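Local coordinates for protein 2'-deoxycytidine 5'-triphosphate deaminase (Agrobacterium tumefaciens, PDB 2R9Q) that probably deaminates the cytosine base of 2'-deoxycytidine 5'-triphosphate, giving dUTP and ammonia, at residues Leu100-Lys113 against Ser161-Ala173. Residues are numbered along the deposited sequence; the frame is centred on the assembly and turned at random.
Sequences LALPADMSASANPK and SRLSQIRFRIGHA
Arg169 lies across Ser107 and Ser109 on one face of an antiparallel pair, strand 106-112 against strand 162-170. Its backbone N and O both bond to Ser107, and Ser109 repeats this two-way exchange with Arg167. From CB, a chi1 of 60° puts CG between the backbone N and carbonyl carbon, so that Arg169 CG rests 3.6 Å from Ser107 OG. CD passes the same hydroxyl more loosely, and a bend at chi3 (57°) turns the guanidinium back toward the partner strand. There Arg169 NH1 donates to Ser109 OG at 3.1 Å, 19° out of the guanidinium plane, while a water joins NH1 to Ser107 OG. NE continues to Glu338 in a salt bridge. Serines suit these two positions: they are small enough for the arginine chain to run alongside Ser107 and bring its guanidinium edge to Ser109, and their hydroxyls serve NH1, Ser109 directly and Ser107 through the water.

The other face is apolar. Ala108 CB, short enough to fit between larger neighbours, touches Ile166 CG1 and Phe168 CD1, both at 3.7 Å. Leu100 CD2 meets the edge of the Phe168 ring 3.8 Å from CE1, and its CD1 meets Ile166 CD1 tip to tip. Met106 SD stands oblique to the Phe168 ring, 5.4 Å from its centroid, a Met-aromatic contact. With Phe296 and Glu338 against the Ser/Arg face, this antiparallel pairing belongs to the dUTPase-like beta fold of the N-terminal family region.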
loop_
_atom_site.group_PDB
_atom_site.type_symbol
_atom_site.label_atom_id
_atom_site.label_comp_id
_atom_site.label_asym_id
_atom_site.label_seq_id
_atom_site.Cartn_x
_atom_site.Cartn_y
_atom_site.Cartn_z
ATOM N N LEU B 100 -2.419 33.214 -21.626
ATOM C CA LEU B 100 -1.944 33.302 -22.995
ATOM C C LEU B 100 -2.941 33.954 -23.968
ATOM O O LEU B 100 -4.150 33.877 -23.790
ATOM C CB LEU B 100 -1.528 31.913 -23.501
ATOM C CG LEU B 100 -0.387 31.188 -22.770
ATOM C CD1 LEU B 100 -0.309 29.755 -23.276
ATOM C CD2 LEU B 100 0.983 31.920 -22.909
ATOM N N ALA B 101 -2.373 34.646 -24.956
ATOM C CA ALA B 101 -3.030 35.018 -26.208
ATOM C C ALA B 101 -1.972 34.811 -27.324
ATOM O O ALA B 101 -1.290 35.732 -27.759
ATOM C CB ALA B 101 -3.522 36.441 -26.146
ATOM N N LEU B 102 -1.819 33.561 -27.741
ATOM C CA LEU B 102 -0.776 33.149 -28.685
ATOM C C LEU B 102 -1.054 33.531 -30.165
ATOM O O LEU B 102 -2.175 33.360 -30.660
ATOM C CB LEU B 102 -0.571 31.630 -28.585
ATOM C CG LEU B 102 0.641 31.078 -27.810
ATOM C CD1 LEU B 102 0.985 31.892 -26.581
ATOM C CD2 LEU B 102 0.386 29.602 -27.470
ATOM N N PRO B 103 -0.020 34.029 -30.878
ATOM C CA PRO B 103 -0.061 34.112 -32.347
ATOM C C PRO B 103 -0.485 32.781 -32.974
ATOM O O PRO B 103 -0.027 31.736 -32.515
ATOM C CB PRO B 103 1.393 34.421 -32.723
ATOM C CG PRO B 103 1.971 35.094 -31.526
ATOM C CD PRO B 103 1.241 34.543 -30.325
ATOM N N ALA B 104 -1.322 32.816 -34.013
ATOM C CA ALA B 104 -1.924 31.609 -34.603
ATOM C C ALA B 104 -0.938 30.553 -35.148
ATOM O O ALA B 104 -1.321 29.390 -35.338
ATOM C CB ALA B 104 -2.937 31.997 -35.694
ATOM N N ASP B 105 0.307 30.965 -35.407
ATOM C CA ASP B 105 1.393 30.035 -35.815
ATOM C C ASP B 105 2.240 29.467 -34.645
ATOM O O ASP B 105 3.125 28.629 -34.849
ATOM C CB ASP B 105 2.307 30.696 -36.871
ATOM C CG ASP B 105 3.099 31.898 -36.334
ATOM O OD1 ASP B 105 2.559 32.729 -35.563
ATOM O OD2 ASP B 105 4.282 32.023 -36.718
ATOM N N MET B 106 1.948 29.946 -33.436
ATOM C CA MET B 106 2.698 29.636 -32.233
ATOM C C MET B 106 1.886 28.704 -31.344
ATOM O O MET B 106 0.724 28.972 -31.036
ATOM C CB MET B 106 3.042 30.920 -31.469
ATOM C CG MET B 106 4.009 30.733 -30.308
ATOM S SD MET B 106 4.399 32.241 -29.403
ATOM C CE MET B 106 5.139 33.234 -30.730
ATOM N N SER B 107 2.525 27.598 -30.976
ATOM C CA SER B 107 2.006 26.637 -30.016
ATOM C C SER B 107 2.944 26.510 -28.809
ATOM O O SER B 107 3.995 27.140 -28.756
ATOM C CB SER B 107 1.811 25.268 -30.687
ATOM O OG SER B 107 3.039 24.615 -30.936
ATOM N N ALA B 108 2.547 25.715 -27.824
ATOM C CA ALA B 108 3.439 25.413 -26.718
ATOM C C ALA B 108 3.213 24.043 -26.066
ATOM O O ALA B 108 2.161 23.441 -26.198
ATOM C CB ALA B 108 3.433 26.544 -25.694
ATOM N N SER B 109 4.253 23.547 -25.401
ATOM C CA SER B 109 4.139 22.373 -24.532
ATOM C C SER B 109 4.686 22.635 -23.078
ATOM O O SER B 109 5.422 23.564 -22.845
ATOM C CB SER B 109 4.790 21.162 -25.211
ATOM O OG SER B 109 6.190 21.268 -25.277
ATOM N N ALA B 110 4.284 21.797 -22.126
ATOM C CA ALA B 110 4.683 21.919 -20.718
ATOM C C ALA B 110 5.324 20.625 -20.187
ATOM O O ALA B 110 5.012 19.517 -20.637
ATOM C CB ALA B 110 3.498 22.342 -19.858
ATOM N N ASN B 111 6.285 20.803 -19.287
ATOM C CA ASN B 111 6.975 19.740 -18.587
ATOM C C ASN B 111 7.276 20.209 -17.163
ATOM O O ASN B 111 7.372 21.417 -16.918
ATOM C CB ASN B 111 8.278 19.386 -19.291
ATOM C CG ASN B 111 8.108 18.330 -20.329
ATOM O OD1 ASN B 111 7.275 17.424 -20.187
ATOM N ND2 ASN B 111 8.913 18.408 -21.377
ATOM N N PRO B 112 7.377 19.271 -16.207
ATOM C CA PRO B 112 7.851 19.649 -14.884
ATOM C C PRO B 112 9.261 20.181 -14.876
ATOM O O PRO B 112 10.067 19.767 -15.668
ATOM C CB PRO B 112 7.760 18.355 -14.095
ATOM C CG PRO B 112 7.718 17.283 -15.123
ATOM C CD PRO B 112 7.015 17.844 -16.268
ATOM N N LYS B 113 9.542 21.130 -13.994
ATOM C CA LYS B 113 10.911 21.498 -13.693
ATOM C C LYS B 113 11.597 20.310 -13.094
ATOM O O LYS B 113 10.952 19.442 -12.497
ATOM C CB LYS B 113 10.961 22.650 -12.704
ATOM C CG LYS B 113 10.436 23.953 -13.254
ATOM C CD LYS B 113 10.103 24.927 -12.153
ATOM C CE LYS B 113 11.289 25.286 -11.292
ATOM N NZ LYS B 113 12.336 25.930 -12.120
ATOM N N SER B 161 4.836 29.794 -6.361
ATOM C CA SER B 161 5.598 28.560 -6.476
ATOM C C SER B 161 5.709 28.157 -7.936
ATOM O O SER B 161 4.789 28.356 -8.714
ATOM C CB SER B 161 5.013 27.438 -5.603
ATOM O OG SER B 161 5.126 27.725 -4.223
ATOM N N ARG B 162 6.869 27.639 -8.307
ATOM C CA ARG B 162 7.158 27.297 -9.689
ATOM C C ARG B 162 7.426 25.818 -9.761
ATOM O O ARG B 162 8.418 25.371 -9.267
ATOM C CB ARG B 162 8.346 28.108 -10.173
ATOM C CG ARG B 162 7.981 29.549 -10.422
ATOM C CD ARG B 162 9.071 30.523 -10.118
ATOM N NE ARG B 162 10.249 30.213 -10.904
ATOM C CZ ARG B 162 11.320 30.988 -11.056
ATOM N NH1 ARG B 162 11.398 32.174 -10.494
ATOM N NH2 ARG B 162 12.327 30.566 -11.807
ATOM N N LEU B 163 6.502 25.053 -10.331
ATOM C CA LEU B 163 6.656 23.592 -10.401
ATOM C C LEU B 163 6.847 23.114 -11.835
ATOM O O LEU B 163 7.441 22.073 -12.091
ATOM C CB LEU B 163 5.499 22.897 -9.713
ATOM C CG LEU B 163 5.257 22.994 -8.191
ATOM C CD1 LEU B 163 4.706 24.352 -7.782
ATOM C CD2 LEU B 163 4.243 21.948 -7.767
ATOM N N SER B 164 6.461 23.964 -12.765
ATOM C CA SER B 164 6.318 23.601 -14.145
ATOM C C SER B 164 6.891 24.658 -15.050
ATOM O O SER B 164 7.094 25.779 -14.638
ATOM C CB SER B 164 4.832 23.436 -14.413
ATOM O OG SER B 164 4.621 22.844 -15.655
ATOM N N GLN B 165 7.154 24.284 -16.292
ATOM C CA GLN B 165 7.567 25.232 -17.328
ATOM C C GLN B 165 6.958 24.971 -18.716
ATOM O O GLN B 165 6.622 23.850 -19.071
ATOM C CB GLN B 165 9.077 25.362 -17.405
ATOM C CG GLN B 165 9.823 24.116 -17.430
ATOM C CD GLN B 165 11.296 24.317 -17.223
ATOM O OE1 GLN B 165 12.100 23.526 -17.708
ATOM N NE2 GLN B 165 11.674 25.386 -16.525
ATOM N N ILE B 166 6.802 26.063 -19.461
ATOM C CA ILE B 166 6.196 26.074 -20.779
ATOM C C ILE B 166 7.239 26.516 -21.842
ATOM O O ILE B 166 7.915 27.534 -21.685
ATOM C CB ILE B 166 4.908 26.950 -20.764
ATOM C CG1 ILE B 166 4.121 26.848 -22.072
ATOM C CG2 ILE B 166 5.195 28.405 -20.471
ATOM C CD1 ILE B 166 2.857 27.649 -22.030
ATOM N N ARG B 167 7.383 25.713 -22.893
ATOM C CA ARG B 167 8.245 26.020 -24.039
ATOM C C ARG B 167 7.375 26.394 -25.238
ATOM O O ARG B 167 6.438 25.686 -25.573
ATOM C CB ARG B 167 9.109 24.803 -24.360
ATOM C CG ARG B 167 9.959 24.880 -25.621
ATOM C CD ARG B 167 11.000 23.774 -25.628
ATOM N NE ARG B 167 12.070 23.974 -24.631
ATOM C CZ ARG B 167 13.104 23.160 -24.461
ATOM N NH1 ARG B 167 13.214 22.068 -25.184
ATOM N NH2 ARG B 167 14.029 23.430 -23.552
ATOM N N PHE B 168 7.685 27.521 -25.862
ATOM C CA PHE B 168 6.947 28.023 -27.040
ATOM C C PHE B 168 7.689 27.729 -28.321
ATOM O O PHE B 168 8.912 27.758 -28.348
ATOM C CB PHE B 168 6.710 29.530 -26.939
ATOM C CG PHE B 168 6.060 29.952 -25.665
ATOM C CD1 PHE B 168 4.697 30.055 -25.578
ATOM C CD2 PHE B 168 6.824 30.243 -24.547
ATOM C CE1 PHE B 168 4.101 30.414 -24.412
ATOM C CE2 PHE B 168 6.234 30.620 -23.382
ATOM C CZ PHE B 168 4.871 30.707 -23.311
ATOM N N ARG B 169 6.937 27.445 -29.383
ATOM C CA ARG B 169 7.528 27.127 -30.684
ATOM C C ARG B 169 6.687 27.521 -31.922
ATOM O O ARG B 169 5.460 27.636 -31.851
ATOM C CB ARG B 169 7.842 25.636 -30.725
ATOM C CG ARG B 169 6.635 24.754 -30.553
ATOM C CD ARG B 169 6.976 23.301 -30.750
ATOM N NE ARG B 169 8.020 22.797 -29.862
ATOM C CZ ARG B 169 7.865 22.532 -28.565
ATOM N NH1 ARG B 169 6.724 22.777 -27.932
ATOM N NH2 ARG B 169 8.883 22.043 -27.886
ATOM N N ILE B 170 7.360 27.743 -33.050
ATOM C CA ILE B 170 6.685 27.856 -34.355
ATOM C C ILE B 170 7.097 26.658 -35.193
ATOM O O ILE B 170 8.262 26.453 -35.453
ATOM C CB ILE B 170 6.964 29.198 -35.070
ATOM C CG1 ILE B 170 6.508 30.368 -34.168
ATOM C CG2 ILE B 170 6.220 29.260 -36.434
ATOM C CD1 ILE B 170 7.390 31.592 -34.205
ATOM N N GLY B 171 6.108 25.845 -35.561
ATOM C CA GLY B 171 6.338 24.530 -36.153
ATOM C C GLY B 171 6.963 23.535 -35.185
ATOM O O GLY B 171 6.878 23.674 -33.968
ATOM N N HIS B 172 7.602 22.523 -35.751
ATOM C CA HIS B 172 8.225 21.474 -34.981
ATOM C C HIS B 172 9.549 21.120 -35.630
ATOM O O HIS B 172 9.641 20.139 -36.341
ATOM C CB HIS B 172 7.275 20.275 -34.906
ATOM C CG HIS B 172 7.419 19.458 -33.663
ATOM N ND1 HIS B 172 7.016 18.139 -33.595
ATOM C CD2 HIS B 172 7.932 19.760 -32.446
ATOM C CE1 HIS B 172 7.259 17.673 -32.384
ATOM N NE2 HIS B 172 7.815 18.636 -31.666
ATOM N N ALA B 173 10.573 21.915 -35.323
ATOM C CA ALA B 173 11.889 21.840 -35.961
ATOM C C ALA B 173 12.817 20.836 -35.290
ATOM O O ALA B 173 13.937 21.181 -34.890
ATOM C CB ALA B 173 12.536 23.214 -35.990
HETATM O O HOH W 1 3.937 22.732 -29.047
HETATM O O HOH W 2 11.300 20.855 -17.919
#